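Local atomic coordinates of putative iron binding protein (Bordetella pertussis Tohama I, PDB entry 1Y9U), a protein that binds ferric iron through tyrosine side chains and, as a periplasmic solute-binding protein, probably serves iron uptake. Residues Asp6-Pro16 / Ile32-Leu43. Sequence-based numbering, arbitrary orientation.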
loop_
_atom_site.group_PDB
_atom_site.type_symbol
_atom_site.label_atom_id
_atom_site.label_comp_id
_atom_site.label_asym_id
_atom_site.label_seq_id
_atom_site.Cartn_x
_atom_site.Cartn_y
_atom_site.Cartn_z
ATOM N N ASP A 6 -0.787 31.874 6.337
ATOM C CA ASP A 6 -1.334 31.447 7.656
ATOM C C ASP A 6 -1.148 29.934 7.916
ATOM O O ASP A 6 -0.086 29.557 8.349
ATOM C CB ASP A 6 -2.788 31.916 7.848
ATOM C CG ASP A 6 -2.923 32.982 8.928
ATOM O OD1 ASP A 6 -2.129 33.961 8.916
ATOM O OD2 ASP A 6 -3.794 32.936 9.828
ATOM N N GLU A 7 -2.153 29.091 7.645
ATOM C CA GLU A 7 -2.147 27.699 8.127
ATOM C C GLU A 7 -2.878 26.677 7.242
ATOM O O GLU A 7 -3.649 27.008 6.337
ATOM C CB GLU A 7 -2.701 27.622 9.568
ATOM C CG GLU A 7 -4.177 27.955 9.689
ATOM C CD GLU A 7 -4.734 27.773 11.095
ATOM O OE1 GLU A 7 -3.980 27.429 12.027
ATOM O OE2 GLU A 7 -5.955 27.973 11.249
ATOM N N VAL A 8 -2.622 25.409 7.555
ATOM C CA VAL A 8 -3.248 24.276 6.884
ATOM C C VAL A 8 -3.260 23.120 7.880
ATOM O O VAL A 8 -2.272 22.875 8.577
ATOM C CB VAL A 8 -2.485 23.903 5.577
ATOM C CG1 VAL A 8 -1.084 23.361 5.856
ATOM C CG2 VAL A 8 -3.286 22.951 4.720
ATOM N N SER A 9 -4.381 22.412 7.922
ATOM C CA SER A 9 -4.546 21.300 8.845
ATOM C C SER A 9 -4.577 19.952 8.113
ATOM O O SER A 9 -5.431 19.702 7.285
ATOM C CB SER A 9 -5.809 21.477 9.691
ATOM O OG SER A 9 -5.684 22.620 10.521
ATOM N N LEU A 10 -3.627 19.096 8.461
ATOM C CA LEU A 10 -3.535 17.745 7.894
ATOM C C LEU A 10 -4.082 16.741 8.883
ATOM O O LEU A 10 -3.496 16.549 9.935
ATOM C CB LEU A 10 -2.081 17.419 7.587
ATOM C CG LEU A 10 -1.802 15.987 7.084
ATOM C CD1 LEU A 10 -2.452 15.727 5.734
ATOM C CD2 LEU A 10 -0.303 15.743 7.028
ATOM N N TYR A 11 -5.197 16.116 8.543
ATOM C CA TYR A 11 -5.719 14.998 9.329
ATOM C C TYR A 11 -5.162 13.724 8.707
ATOM O O TYR A 11 -5.420 13.457 7.539
ATOM C CB TYR A 11 -7.247 14.936 9.270
ATOM C CG TYR A 11 -8.008 15.920 10.153
ATOM C CD1 TYR A 11 -7.542 17.210 10.398
ATOM C CD2 TYR A 11 -9.219 15.551 10.715
ATOM C CE1 TYR A 11 -8.265 18.087 11.186
ATOM C CE2 TYR A 11 -9.939 16.428 11.500
ATOM C CZ TYR A 11 -9.453 17.679 11.732
ATOM O OH TYR A 11 -10.184 18.547 12.509
ATOM N N THR A 12 -4.440 12.933 9.498
ATOM C CA THR A 12 -3.708 11.776 8.985
ATOM C C THR A 12 -3.842 10.559 9.870
ATOM O O THR A 12 -3.725 10.661 11.081
ATOM C CB THR A 12 -2.227 12.115 8.814
ATOM O OG1 THR A 12 -1.498 10.924 8.453
ATOM C CG2 THR A 12 -1.601 12.663 10.120
ATOM N N THR A 13 -4.052 9.400 9.249
ATOM C CA THR A 13 -4.043 8.133 9.971
ATOM C C THR A 13 -2.651 7.511 9.952
ATOM O O THR A 13 -2.433 6.439 10.541
ATOM C CB THR A 13 -5.062 7.148 9.384
ATOM O OG1 THR A 13 -4.618 6.700 8.090
ATOM C CG2 THR A 13 -6.453 7.790 9.158
ATOM N N ARG A 14 -1.719 8.139 9.231
ATOM C CA ARG A 14 -0.308 7.748 9.247
ATOM C C ARG A 14 0.418 8.445 10.385
ATOM O O ARG A 14 0.246 9.662 10.558
ATOM C CB ARG A 14 0.368 8.127 7.922
ATOM C CG ARG A 14 -0.332 7.598 6.696
ATOM C CD ARG A 14 0.643 7.263 5.573
ATOM N NE ARG A 14 1.294 5.975 5.855
ATOM C CZ ARG A 14 2.050 5.311 4.987
ATOM N NH1 ARG A 14 2.319 5.815 3.792
ATOM N NH2 ARG A 14 2.557 4.152 5.321
ATOM N N GLU A 15 1.282 7.711 11.094
ATOM C CA GLU A 15 1.943 8.222 12.303
ATOM C C GLU A 15 2.635 9.509 11.891
ATOM O O GLU A 15 3.361 9.506 10.896
ATOM C CB GLU A 15 3.030 7.268 12.872
ATOM C CG GLU A 15 2.688 5.809 13.203
ATOM C CD GLU A 15 1.413 5.592 14.012
ATOM O OE1 GLU A 15 0.336 5.446 13.383
ATOM O OE2 GLU A 15 1.488 5.513 15.275
ATOM N N PRO A 16 2.429 10.605 12.617
ATOM C CA PRO A 16 3.101 11.868 12.280
ATOM C C PRO A 16 4.626 11.768 12.097
ATOM O O PRO A 16 5.200 12.595 11.388
ATOM C CB PRO A 16 2.747 12.802 13.453
ATOM C CG PRO A 16 1.862 12.038 14.381
ATOM C CD PRO A 16 1.510 10.747 13.762
ATOM N N ILE A 32 3.687 28.703 5.796
ATOM C CA ILE A 32 2.376 28.212 6.188
ATOM C C ILE A 32 2.576 27.252 7.361
ATOM O O ILE A 32 3.339 26.304 7.260
ATOM C CB ILE A 32 1.687 27.475 5.019
ATOM C CG1 ILE A 32 1.499 28.409 3.813
ATOM C CG2 ILE A 32 0.351 26.894 5.465
ATOM C CD1 ILE A 32 1.223 27.668 2.507
ATOM N N LYS A 33 1.930 27.548 8.483
ATOM C CA LYS A 33 1.947 26.676 9.651
ATOM C C LYS A 33 1.147 25.419 9.304
ATOM O O LYS A 33 0.040 25.515 8.801
ATOM C CB LYS A 33 1.317 27.412 10.850
ATOM C CG LYS A 33 1.093 26.558 12.106
ATOM C CD LYS A 33 0.464 27.375 13.256
ATOM C CE LYS A 33 -0.932 27.906 12.904
ATOM N NZ LYS A 33 -1.774 28.304 14.087
ATOM N N VAL A 34 1.733 24.248 9.555
ATOM C CA VAL A 34 1.041 22.988 9.355
ATOM C C VAL A 34 0.578 22.441 10.702
ATOM O O VAL A 34 1.389 22.257 11.592
ATOM C CB VAL A 34 1.947 21.966 8.656
ATOM C CG1 VAL A 34 1.204 20.661 8.465
ATOM C CG2 VAL A 34 2.401 22.518 7.307
ATOM N N ASN A 35 -0.724 22.207 10.831
ATOM C CA ASN A 35 -1.295 21.544 12.003
ATOM C C ASN A 35 -1.467 20.077 11.682
ATOM O O ASN A 35 -2.255 19.726 10.813
ATOM C CB ASN A 35 -2.647 22.140 12.359
ATOM C CG ASN A 35 -2.582 23.646 12.554
ATOM O OD1 ASN A 35 -1.737 24.142 13.293
ATOM N ND2 ASN A 35 -3.451 24.367 11.863
ATOM N N THR A 36 -0.724 19.233 12.383
ATOM C CA THR A 36 -0.758 17.793 12.156
ATOM C C THR A 36 -1.711 17.205 13.175
ATOM O O THR A 36 -1.468 17.306 14.379
ATOM C CB THR A 36 0.634 17.171 12.331
ATOM O OG1 THR A 36 1.557 17.716 11.375
ATOM C CG2 THR A 36 0.598 15.672 12.007
ATOM N N VAL A 37 -2.794 16.612 12.688
ATOM C CA VAL A 37 -3.818 15.983 13.516
ATOM C C VAL A 37 -3.837 14.484 13.233
ATOM O O VAL A 37 -4.345 14.041 12.211
ATOM C CB VAL A 37 -5.209 16.595 13.275
ATOM C CG1 VAL A 37 -6.270 15.876 14.117
ATOM C CG2 VAL A 37 -5.198 18.095 13.611
ATOM N N PHE A 38 -3.310 13.711 14.179
ATOM C CA PHE A 38 -3.226 12.267 14.056
ATOM C C PHE A 38 -4.567 11.644 14.436
ATOM O O PHE A 38 -5.071 11.845 15.565
ATOM C CB PHE A 38 -2.102 11.751 14.948
ATOM C CG PHE A 38 -1.955 10.244 14.953
ATOM C CD1 PHE A 38 -1.870 9.524 13.770
ATOM C CD2 PHE A 38 -1.883 9.550 16.153
ATOM C CE1 PHE A 38 -1.736 8.151 13.793
ATOM C CE2 PHE A 38 -1.756 8.173 16.165
ATOM C CZ PHE A 38 -1.670 7.482 14.991
ATOM N N VAL A 39 -5.149 10.901 13.507
ATOM C CA VAL A 39 -6.413 10.204 13.716
ATOM C C VAL A 39 -6.185 8.699 13.520
ATOM O O VAL A 39 -6.252 8.182 12.396
ATOM C CB VAL A 39 -7.507 10.723 12.761
ATOM C CG1 VAL A 39 -8.839 10.065 13.053
ATOM C CG2 VAL A 39 -7.620 12.258 12.842
ATOM N N LYS A 40 -5.909 8.001 14.619
ATOM C CA LYS A 40 -5.526 6.580 14.567
ATOM C C LYS A 40 -6.545 5.707 13.793
ATOM O O LYS A 40 -6.176 4.897 12.927
ATOM C CB LYS A 40 -5.275 6.040 15.988
ATOM C CG LYS A 40 -6.411 6.291 17.002
ATOM C CD LYS A 40 -5.997 7.177 18.192
ATOM C CE LYS A 40 -6.306 8.667 17.951
ATOM N NZ LYS A 40 -6.517 9.383 19.238
ATOM N N ASP A 41 -7.825 5.897 14.078
ATOM C CA ASP A 41 -8.881 5.255 13.293
ATOM C C ASP A 41 -10.148 6.113 13.272
ATOM O O ASP A 41 -10.247 7.093 14.002
ATOM C CB ASP A 41 -9.168 3.844 13.830
ATOM C CG ASP A 41 -9.094 2.784 12.744
ATOM O OD1 ASP A 41 -9.932 2.826 11.811
ATOM O OD2 ASP A 41 -8.227 1.883 12.729
ATOM N N GLY A 42 -11.078 5.771 12.388
ATOM C CA GLY A 42 -12.345 6.476 12.276
ATOM C C GLY A 42 -12.222 7.876 11.698
ATOM O O GLY A 42 -12.904 8.800 12.140
ATOM N N LEU A 43 -11.367 8.033 10.694
ATOM C CA LEU A 43 -11.163 9.342 10.081
ATOM C C LEU A 43 -12.444 9.864 9.437
ATOM O O LEU A 43 -12.817 11.018 9.648
ATOM C CB LEU A 43 -10.030 9.290 9.054
ATOM C CG LEU A 43 -9.776 10.566 8.246
ATOM C CD1 LEU A 43 -9.389 11.714 9.158
ATOM C CD2 LEU A 43 -8.696 10.311 7.224
HETATM O O HOH W 1 -3.810 4.546 11.871
#
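Asn35 reaches across from its strand to grip two side chains of the neighbouring one, Glu7 and Ser9. Its CB lies 3.6 Å from Ser9 OG; chi1 of -55° sets CG beside its own backbone N, 3.8 Å from Ser9 OG, and from there ND2 spends both hydrogens across the contact. One goes to Ser9 OG at 3.1 Å, the other to Glu7 OE1, nearly straight at 164°. Both acceptors lie close to the amide plane, which fixes the rotation of the amide, while OE1 is met from above its carboxylate plane. Lys33 NZ forms a salt bridge to that same OE1, though its hydrogen bond there is weak.

Further along this face, Val37 lies alongside Tyr11, its CG1 4.1 Å from the ring centroid in a CH-pi contact, with Leu43 CD1 at the ring edge. On the opposite face, at the strand end, Pro16 CD sits over the Phe38 ring; beyond, a water bridges Thr13 O and Lys40 O.

Strands 7-12 and 33-38 are the parallel pair of a beta-alpha-beta unit. Connecting helix 20-30 packs against Leu10, Val34 and Thr36; helix 43-50 lies over Tyr11 and Val37, with Glu50 OE1 hydrogen-bonded to Tyr11 OH. Strand 58-62 flanks 7-12 on its other edge.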